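0.19 alpha-amylase inhibitor (Triticum aestivum, PDB 1HSS) inhibits animal alpha-amylases, acting as a secreted, disulfide-rich homodimer of the cereal trypsin/alpha-amylase inhibitor family, and is a wheat allergen. Local coordinates at residues A[15-20]-A[55-60]; A[26-31]-A[81-86]. All coordinates share one frame; numbering follows the deposited sequence.

Interaction 1 (A[15-20]-A[55-60])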
ATOM      1  N   PRO A  15       5.995  21.794  -6.921  1.00 32.06           N
ATOM      2  CA  PRO A  15       5.275  20.850  -6.056  1.00 28.79           C
ATOM      3  C   PRO A  15       5.299  19.428  -6.574  1.00 25.30           C
ATOM      4  O   PRO A  15       5.296  19.205  -7.779  1.00 25.73           O
ATOM      5  CB  PRO A  15       3.857  21.406  -6.019  1.00 29.21           C
ATOM      6  CG  PRO A  15       3.735  22.187  -7.252  1.00 28.52           C
ATOM      7  CD  PRO A  15       5.081  22.812  -7.458  1.00 31.06           C
ATOM      8  N   ALA A  16       5.496  18.496  -5.654  1.00 23.41           N
ATOM      9  CA  ALA A  16       5.847  17.129  -5.996  1.00 21.78           C
ATOM     10  C   ALA A  16       4.635  16.394  -6.563  1.00 20.69           C
ATOM     11  O   ALA A  16       3.505  16.682  -6.187  1.00 20.83           O
ATOM     12  CB  ALA A  16       6.402  16.409  -4.756  1.00 15.20           C
ATOM     13  N   LEU A  17       4.855  15.603  -7.606  1.00 20.26           N
ATOM     14  CA  LEU A  17       3.845  14.657  -8.105  1.00 19.94           C
ATOM     15  C   LEU A  17       2.426  15.227  -8.226  1.00 21.33           C
ATOM     16  O   LEU A  17       1.478  14.675  -7.675  1.00 21.03           O
ATOM     17  CB  LEU A  17       3.806  13.408  -7.226  1.00 14.81           C
ATOM     18  CG  LEU A  17       5.168  12.803  -6.939  1.00 11.40           C
ATOM     19  CD1 LEU A  17       5.038  11.717  -5.928  1.00  7.39           C
ATOM     20  CD2 LEU A  17       5.780  12.289  -8.204  1.00 11.74           C
ATOM     21  N   PRO A  18       2.247  16.256  -9.072  1.00 23.34           N
ATOM     22  CA  PRO A  18       0.933  16.856  -9.323  1.00 19.99           C
ATOM     23  C   PRO A  18      -0.127  15.828  -9.720  1.00 20.06           C
ATOM     24  O   PRO A  18      -1.274  15.902  -9.274  1.00 24.43           O
ATOM     25  CB  PRO A  18       1.204  17.833 -10.458  1.00 21.15           C
ATOM     26  CG  PRO A  18       2.635  18.141 -10.345  1.00 24.00           C
ATOM     27  CD  PRO A  18       3.288  16.884  -9.902  1.00 22.11           C
ATOM     28  N   ALA A  19       0.278  14.845 -10.525  1.00 21.30           N
ATOM     29  CA  ALA A  19      -0.641  13.847 -11.057  1.00 19.68           C
ATOM     30  C   ALA A  19      -1.070  12.837 -10.008  1.00 17.45           C
ATOM     31  O   ALA A  19      -2.059  12.142 -10.175  1.00 18.48           O
ATOM     32  CB  ALA A  19       0.006  13.137 -12.200  1.00 18.76           C
ATOM     33  N   CYS A  20      -0.310  12.733  -8.931  1.00 17.62           N
ATOM     34  CA  CYS A  20      -0.616  11.743  -7.917  1.00 18.26           C
ATOM     35  C   CYS A  20      -1.566  12.273  -6.872  1.00 18.33           C
ATOM     36  O   CYS A  20      -2.146  11.508  -6.115  1.00 19.30           O
ATOM     37  CB  CYS A  20       0.669  11.224  -7.247  1.00 18.90           C
ATOM     38  SG  CYS A  20       1.767  10.337  -8.395  1.00 18.28           S
ATOM     39  N   GLY A  55      10.695  10.075  -0.984  1.00 19.16           N
ATOM     40  CA  GLY A  55      10.881  11.489  -0.738  1.00 18.92           C
ATOM     41  C   GLY A  55       9.954  12.404  -1.517  1.00 17.20           C
ATOM     42  O   GLY A  55       9.391  13.339  -0.934  1.00 17.85           O
ATOM     43  N   ALA A  56       9.771  12.123  -2.812  1.00 16.86           N
ATOM     44  CA  ALA A  56       8.746  12.795  -3.615  1.00 15.95           C
ATOM     45  C   ALA A  56       7.336  12.661  -3.041  1.00 15.62           C
ATOM     46  O   ALA A  56       6.604  13.644  -2.969  1.00 19.61           O
ATOM     47  CB  ALA A  56       8.771  12.287  -5.011  1.00  6.98           C
ATOM     48  N   LEU A  57       6.989  11.465  -2.571  1.00 17.25           N
ATOM     49  CA  LEU A  57       5.679  11.203  -1.968  1.00 17.76           C
ATOM     50  C   LEU A  57       5.486  11.917  -0.624  1.00 18.22           C
ATOM     51  O   LEU A  57       4.424  12.461  -0.359  1.00 16.94           O
ATOM     52  CB  LEU A  57       5.464   9.687  -1.796  1.00 16.57           C
ATOM     53  CG  LEU A  57       5.010   8.947  -3.055  1.00 13.75           C
ATOM     54  CD1 LEU A  57       5.215   7.469  -2.894  1.00 16.14           C
ATOM     55  CD2 LEU A  57       3.565   9.257  -3.355  1.00 13.10           C
ATOM     56  N   TYR A  58       6.510  11.903   0.226  1.00 22.18           N
ATOM     57  CA  TYR A  58       6.488  12.633   1.500  1.00 19.95           C
ATOM     58  C   TYR A  58       6.235  14.135   1.282  1.00 21.68           C
ATOM     59  O   TYR A  58       5.347  14.728   1.898  1.00 22.08           O
ATOM     60  CB  TYR A  58       7.817  12.416   2.216  1.00 16.25           C
ATOM     61  CG  TYR A  58       7.774  12.755   3.665  1.00 19.05           C
ATOM     62  CD1 TYR A  58       7.938  14.063   4.092  1.00 20.94           C
ATOM     63  CD2 TYR A  58       7.565  11.780   4.611  1.00 18.62           C
ATOM     64  CE1 TYR A  58       7.895  14.397   5.438  1.00 23.44           C
ATOM     65  CE2 TYR A  58       7.511  12.093   5.958  1.00 24.49           C
ATOM     66  CZ  TYR A  58       7.678  13.408   6.374  1.00 25.71           C
ATOM     67  OH  TYR A  58       7.637  13.742   7.719  1.00 24.88           O
ATOM     68  N   SER A  59       6.991  14.716   0.353  1.00 22.23           N
ATOM     69  CA  SER A  59       6.861  16.114  -0.054  1.00 22.50           C
ATOM     70  C   SER A  59       5.456  16.438  -0.541  1.00 22.22           C
ATOM     71  O   SER A  59       4.905  17.479  -0.202  1.00 23.77           O
ATOM     72  CB  SER A  59       7.877  16.431  -1.168  1.00 21.38           C
ATOM     73  OG  SER A  59       7.719  17.736  -1.698  1.00 22.51           O
ATOM     74  N   MET A  60       4.911  15.583  -1.403  1.00 23.88           N
ATOM     75  CA  MET A  60       3.535  15.732  -1.898  1.00 21.44           C
ATOM     76  C   MET A  60       2.481  15.760  -0.778  1.00 20.46           C
ATOM     77  O   MET A  60       1.673  16.679  -0.718  1.00 23.65           O
ATOM     78  CB  MET A  60       3.204  14.595  -2.866  1.00 23.14           C
ATOM     79  CG  MET A  60       1.802  14.661  -3.460  1.00 23.40           C
ATOM     80  SD  MET A  60       1.210  13.082  -4.108  1.00 23.14           S
ATOM     81  CE  MET A  60       0.972  12.255  -2.654  1.00 20.88           C
TER
HETATM   82  O   HOH W   1       5.634  19.379  -2.950  1.00 27.19           O

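Interaction 2 (A[26-31]-A[81-86])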
ATOM      1  N   LEU A  26      -8.884  10.178  -4.584  1.00 23.74           N
ATOM      2  CA  LEU A  26      -9.804   9.102  -4.979  1.00 22.03           C
ATOM      3  C   LEU A  26      -9.597   7.814  -4.168  1.00 21.39           C
ATOM      4  O   LEU A  26     -10.538   7.223  -3.630  1.00 22.03           O
ATOM      5  CB  LEU A  26      -9.640   8.778  -6.468  1.00 22.16           C
ATOM      6  CG  LEU A  26     -10.099   9.813  -7.500  1.00 22.73           C
ATOM      7  CD1 LEU A  26      -9.505   9.490  -8.876  1.00 25.24           C
ATOM      8  CD2 LEU A  26     -11.617   9.829  -7.545  1.00 23.63           C
ATOM      9  N   GLN A  27      -8.350   7.397  -4.060  1.00 19.56           N
ATOM     10  CA  GLN A  27      -8.053   6.203  -3.324  1.00 19.13           C
ATOM     11  C   GLN A  27      -8.402   6.267  -1.855  1.00 16.89           C
ATOM     12  O   GLN A  27      -8.813   5.258  -1.299  1.00 20.69           O
ATOM     13  CB  GLN A  27      -6.590   5.863  -3.447  1.00 18.93           C
ATOM     14  CG  GLN A  27      -6.195   5.338  -4.788  1.00 21.34           C
ATOM     15  CD  GLN A  27      -4.781   4.815  -4.757  1.00 25.74           C
ATOM     16  OE1 GLN A  27      -4.541   3.639  -5.020  1.00 36.98           O
ATOM     17  NE2 GLN A  27      -3.845   5.658  -4.344  1.00 25.18           N
ATOM     18  N   CYS A  28      -8.184   7.405  -1.194  1.00 16.62           N
ATOM     19  CA  CYS A  28      -8.311   7.424   0.271  1.00 21.01           C
ATOM     20  C   CYS A  28      -9.737   7.271   0.834  1.00 22.32           C
ATOM     21  O   CYS A  28      -9.903   6.908   2.001  1.00 23.09           O
ATOM     22  CB  CYS A  28      -7.604   8.645   0.899  1.00 19.26           C
ATOM     23  SG  CYS A  28      -8.327  10.266   0.566  1.00 28.21           S
ATOM     24  N   ASN A  29     -10.744   7.364  -0.032  1.00 23.30           N
ATOM     25  CA  ASN A  29     -12.087   6.921   0.333  1.00 26.58           C
ATOM     26  C   ASN A  29     -12.670   5.816  -0.559  1.00 25.91           C
ATOM     27  O   ASN A  29     -13.888   5.630  -0.610  1.00 27.00           O
ATOM     28  CB  ASN A  29     -13.059   8.102   0.386  1.00 28.89           C
ATOM     29  CG  ASN A  29     -13.045   8.936  -0.876  1.00 33.86           C
ATOM     30  OD1 ASN A  29     -13.260  10.147  -0.832  1.00 41.10           O
ATOM     31  ND2 ASN A  29     -12.812   8.297  -2.012  1.00 34.49           N
ATOM     32  N   GLY A  30     -11.805   5.119  -1.295  1.00 24.22           N
ATOM     33  CA  GLY A  30     -12.224   3.929  -2.007  1.00 21.30           C
ATOM     34  C   GLY A  30     -13.005   4.174  -3.282  1.00 23.74           C
ATOM     35  O   GLY A  30     -13.679   3.267  -3.752  1.00 24.86           O
ATOM     36  N   SER A  31     -12.887   5.363  -3.873  1.00 23.43           N
ATOM     37  CA  SER A  31     -13.557   5.643  -5.141  1.00 21.75           C
ATOM     38  C   SER A  31     -12.890   4.871  -6.228  1.00 22.31           C
ATOM     39  O   SER A  31     -11.758   4.427  -6.073  1.00 23.49           O
ATOM     40  CB  SER A  31     -13.484   7.116  -5.511  1.00 22.05           C
ATOM     41  OG  SER A  31     -14.220   7.903  -4.607  1.00 23.21           O
ATOM     42  N   PRO A  81     -11.092  15.086   1.426  1.00 50.40           N
ATOM     43  CA  PRO A  81     -12.537  15.055   1.692  1.00 52.47           C
ATOM     44  C   PRO A  81     -13.059  13.629   1.803  1.00 52.50           C
ATOM     45  O   PRO A  81     -12.831  12.808   0.921  1.00 53.01           O
ATOM     46  CB  PRO A  81     -13.146  15.788   0.486  1.00 52.67           C
ATOM     47  CG  PRO A  81     -11.987  16.535  -0.153  1.00 53.28           C
ATOM     48  CD  PRO A  81     -10.809  15.641   0.088  1.00 52.53           C
ATOM     49  N   ARG A  82     -13.667  13.323   2.943  1.00 51.60           N
ATOM     50  CA  ARG A  82     -14.232  11.997   3.203  1.00 51.36           C
ATOM     51  C   ARG A  82     -13.175  10.926   3.497  1.00 48.62           C
ATOM     52  O   ARG A  82     -13.502   9.736   3.606  1.00 48.10           O
ATOM     53  CB  ARG A  82     -15.130  11.550   2.042  1.00 57.88           C
ATOM     54  CG  ARG A  82     -16.489  12.246   1.995  1.00 68.95           C
ATOM     55  CD  ARG A  82     -16.994  12.411   0.558  1.00 77.70           C
ATOM     56  NE  ARG A  82     -17.060  13.816   0.152  1.00 86.67           N
ATOM     57  CZ  ARG A  82     -16.372  14.347  -0.858  1.00 91.38           C
ATOM     58  NH1 ARG A  82     -15.575  13.591  -1.611  1.00 93.97           N
ATOM     59  NH2 ARG A  82     -16.491  15.642  -1.124  1.00 92.38           N
ATOM     60  N   CYS A  83     -11.954  11.375   3.793  1.00 44.02           N
ATOM     61  CA  CYS A  83     -10.861  10.478   4.159  1.00 38.60           C
ATOM     62  C   CYS A  83     -10.360  10.598   5.590  1.00 37.79           C
ATOM     63  O   CYS A  83     -10.129  11.694   6.100  1.00 35.16           O
ATOM     64  CB  CYS A  83      -9.676  10.665   3.231  1.00 30.94           C
ATOM     65  SG  CYS A  83     -10.092  10.209   1.555  1.00 25.12           S
ATOM     66  N   ARG A  84     -10.027   9.441   6.149  1.00 38.31           N
ATOM     67  CA  ARG A  84      -9.421   9.343   7.466  1.00 37.59           C
ATOM     68  C   ARG A  84      -7.913   9.543   7.419  1.00 39.96           C
ATOM     69  O   ARG A  84      -7.218   8.899   6.638  1.00 40.76           O
ATOM     70  CB  ARG A  84      -9.706   7.974   8.063  1.00 39.18           C
ATOM     71  CG  ARG A  84     -11.155   7.588   8.062  1.00 42.34           C
ATOM     72  CD  ARG A  84     -11.347   6.324   8.840  1.00 44.16           C
ATOM     73  NE  ARG A  84     -12.736   5.915   8.777  1.00 48.35           N
ATOM     74  CZ  ARG A  84     -13.297   5.097   9.649  1.00 43.10           C
ATOM     75  NH1 ARG A  84     -12.561   4.597  10.637  1.00 37.83           N
ATOM     76  NH2 ARG A  84     -14.578   4.767   9.505  1.00 41.03           N
ATOM     77  N   ARG A  85      -7.409  10.293   8.390  1.00 39.48           N
ATOM     78  CA  ARG A  85      -5.979  10.555   8.557  1.00 40.52           C
ATOM     79  C   ARG A  85      -5.109   9.305   8.384  1.00 37.60           C
ATOM     80  O   ARG A  85      -4.172   9.282   7.599  1.00 33.28           O
ATOM     81  CB  ARG A  85      -5.753  11.158   9.950  1.00 47.21           C
ATOM     82  CG  ARG A  85      -4.805  12.352  10.003  1.00 58.18           C
ATOM     83  CD  ARG A  85      -3.371  11.949  10.403  1.00 69.19           C
ATOM     84  NE  ARG A  85      -2.445  13.090  10.349  1.00 73.65           N
ATOM     85  CZ  ARG A  85      -1.309  13.183  11.034  1.00 74.51           C
ATOM     86  NH1 ARG A  85      -0.896  12.182  11.808  1.00 76.28           N
ATOM     87  NH2 ARG A  85      -0.580  14.290  10.937  1.00 72.91           N
ATOM     88  N   GLU A  86      -5.496   8.237   9.064  1.00 37.60           N
ATOM     89  CA  GLU A  86      -4.733   6.988   9.062  1.00 40.11           C
ATOM     90  C   GLU A  86      -4.655   6.339   7.667  1.00 35.40           C
ATOM     91  O   GLU A  86      -3.579   5.929   7.229  1.00 32.30           O
ATOM     92  CB  GLU A  86      -5.344   5.986  10.062  1.00 47.17           C
ATOM     93  CG  GLU A  86      -6.130   6.605  11.248  1.00 64.23           C
ATOM     94  CD  GLU A  86      -7.610   6.935  10.930  1.00 74.59           C
ATOM     95  OE1 GLU A  86      -8.408   6.000  10.650  1.00 79.78           O
ATOM     96  OE2 GLU A  86      -7.987   8.133  11.039  1.00 79.53           O
TER

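Interaction 1 (A[15-20]-A[55-60])
The backbones come closest at A16 and M60, whose CA atoms lie 4.9 Å apart, where the irregular segment 15-20 runs past one side of helix 53-67. No direct hydrogen bond crosses between them; a water does the polar work at one end, accepting from A16 N at 2.8 Å and hydrogen-bonded to S59 OG at 2.9 Å. The S59 hydroxyl reaches it because OG stands anti to its backbone N (chi1 174°), and the same oxygen rests against the methyl of A16. That methyl is set into the helix surface, with A16 CB 3.3 Å from A56 O, a carbonyl that also accepts the helical bond from M60 N. Deeper in, the branch of L17 ending in CD1 reaches the helix between two side chains, touching A56 CB at 3.9 Å and L57 CD2 at the same distance. M60 CB and CG pass the carbonyl oxygen of A16, CG at 3.8 Å from A16 O, and the chain then bends at chi3 (71°). M60 SD lies 3.7 Å from C20 CB and also faces L17, nearest its carbonyl oxygen. Within the segment, C20 N bonds to L17 O where the chain leads into the following helix. L17 also packs on L45 of helix 35-46 and on I48, while A56 touches F12. With C20 tied to C41 by a disulfide, this buried seam belongs to the cystine-bridged helical fold of the cereal trypsin/alpha-amylase inhibitors, within the prolamin clan.

Interaction 2 (A[26-31]-A[81-86])
C28 and C83 are joined by a disulfide that ties the Schellman-capped end of helix 20-27 to the approach to helix 85-92, one of the cystine cross-links of this cereal inhibitor fold. C83, N29 and C28 bury the most surface here. The bridge has a chi3 of 84°, near the right angle preferred by disulfides. Its two halves leave their backbones differently: C28 SG sits between its own N and carbonyl carbon (chi1 68°), whereas C83 SG lies beside its N and anti to the carbonyl carbon. The C83 sulfur also approaches N29, the residue after C28, with SG 3.3 Å from N29 N and 3.8 Å from N29 CB.

N29 CB packs against R82 O at 3.6 Å. The side chains of N29 and R82 extend alongside each other in the same direction, although R82 is poorly ordered; N29 OD1 touches R82 CB at 3.7 Å. P81 CB lies toward the border of one face of the R82 guanidinium, but the poor order makes the position of that group less certain than that of the disulfide.

The turn from Q27 to G30 is of type I, and G30 takes the positive phi of the C-prime position, with S31 N bonded to L26 O and G30 N to Q27 O. V88 of helix 85-92 packs against both cysteines. R84, the N-cap residue, forms salt bridges with D106 and D110 of the second subunit, placing the contact beside the dimer interface. As modelled, N29 OD1 lies 3.2 Å from P81 O, both of them oxygens with no hydrogen to share, so this approach is not a bond.

In the fold
Helix 20-27 connects the two contacts: segment 15-20 of interaction 1 leads into it, and segment 26-31 of interaction 2 carries the chain out of it. Their centres are about 17 Å apart and their nearest atoms about 6 Å, so they do not touch. Along the chain the segments alternate, 15-20, 26-31, 55-60 and 81-86; the partners are helix 53-67 and the loop leading into helix 85-92, the next helix. Interaction 1 is buried near the middle of the chain, whereas interaction 2 lies at the surface, beside the second subunit. The start of helix 20-27 is thus held by buried side chains and the C20-C41 disulfide, and the stretch at its end by C28-C83.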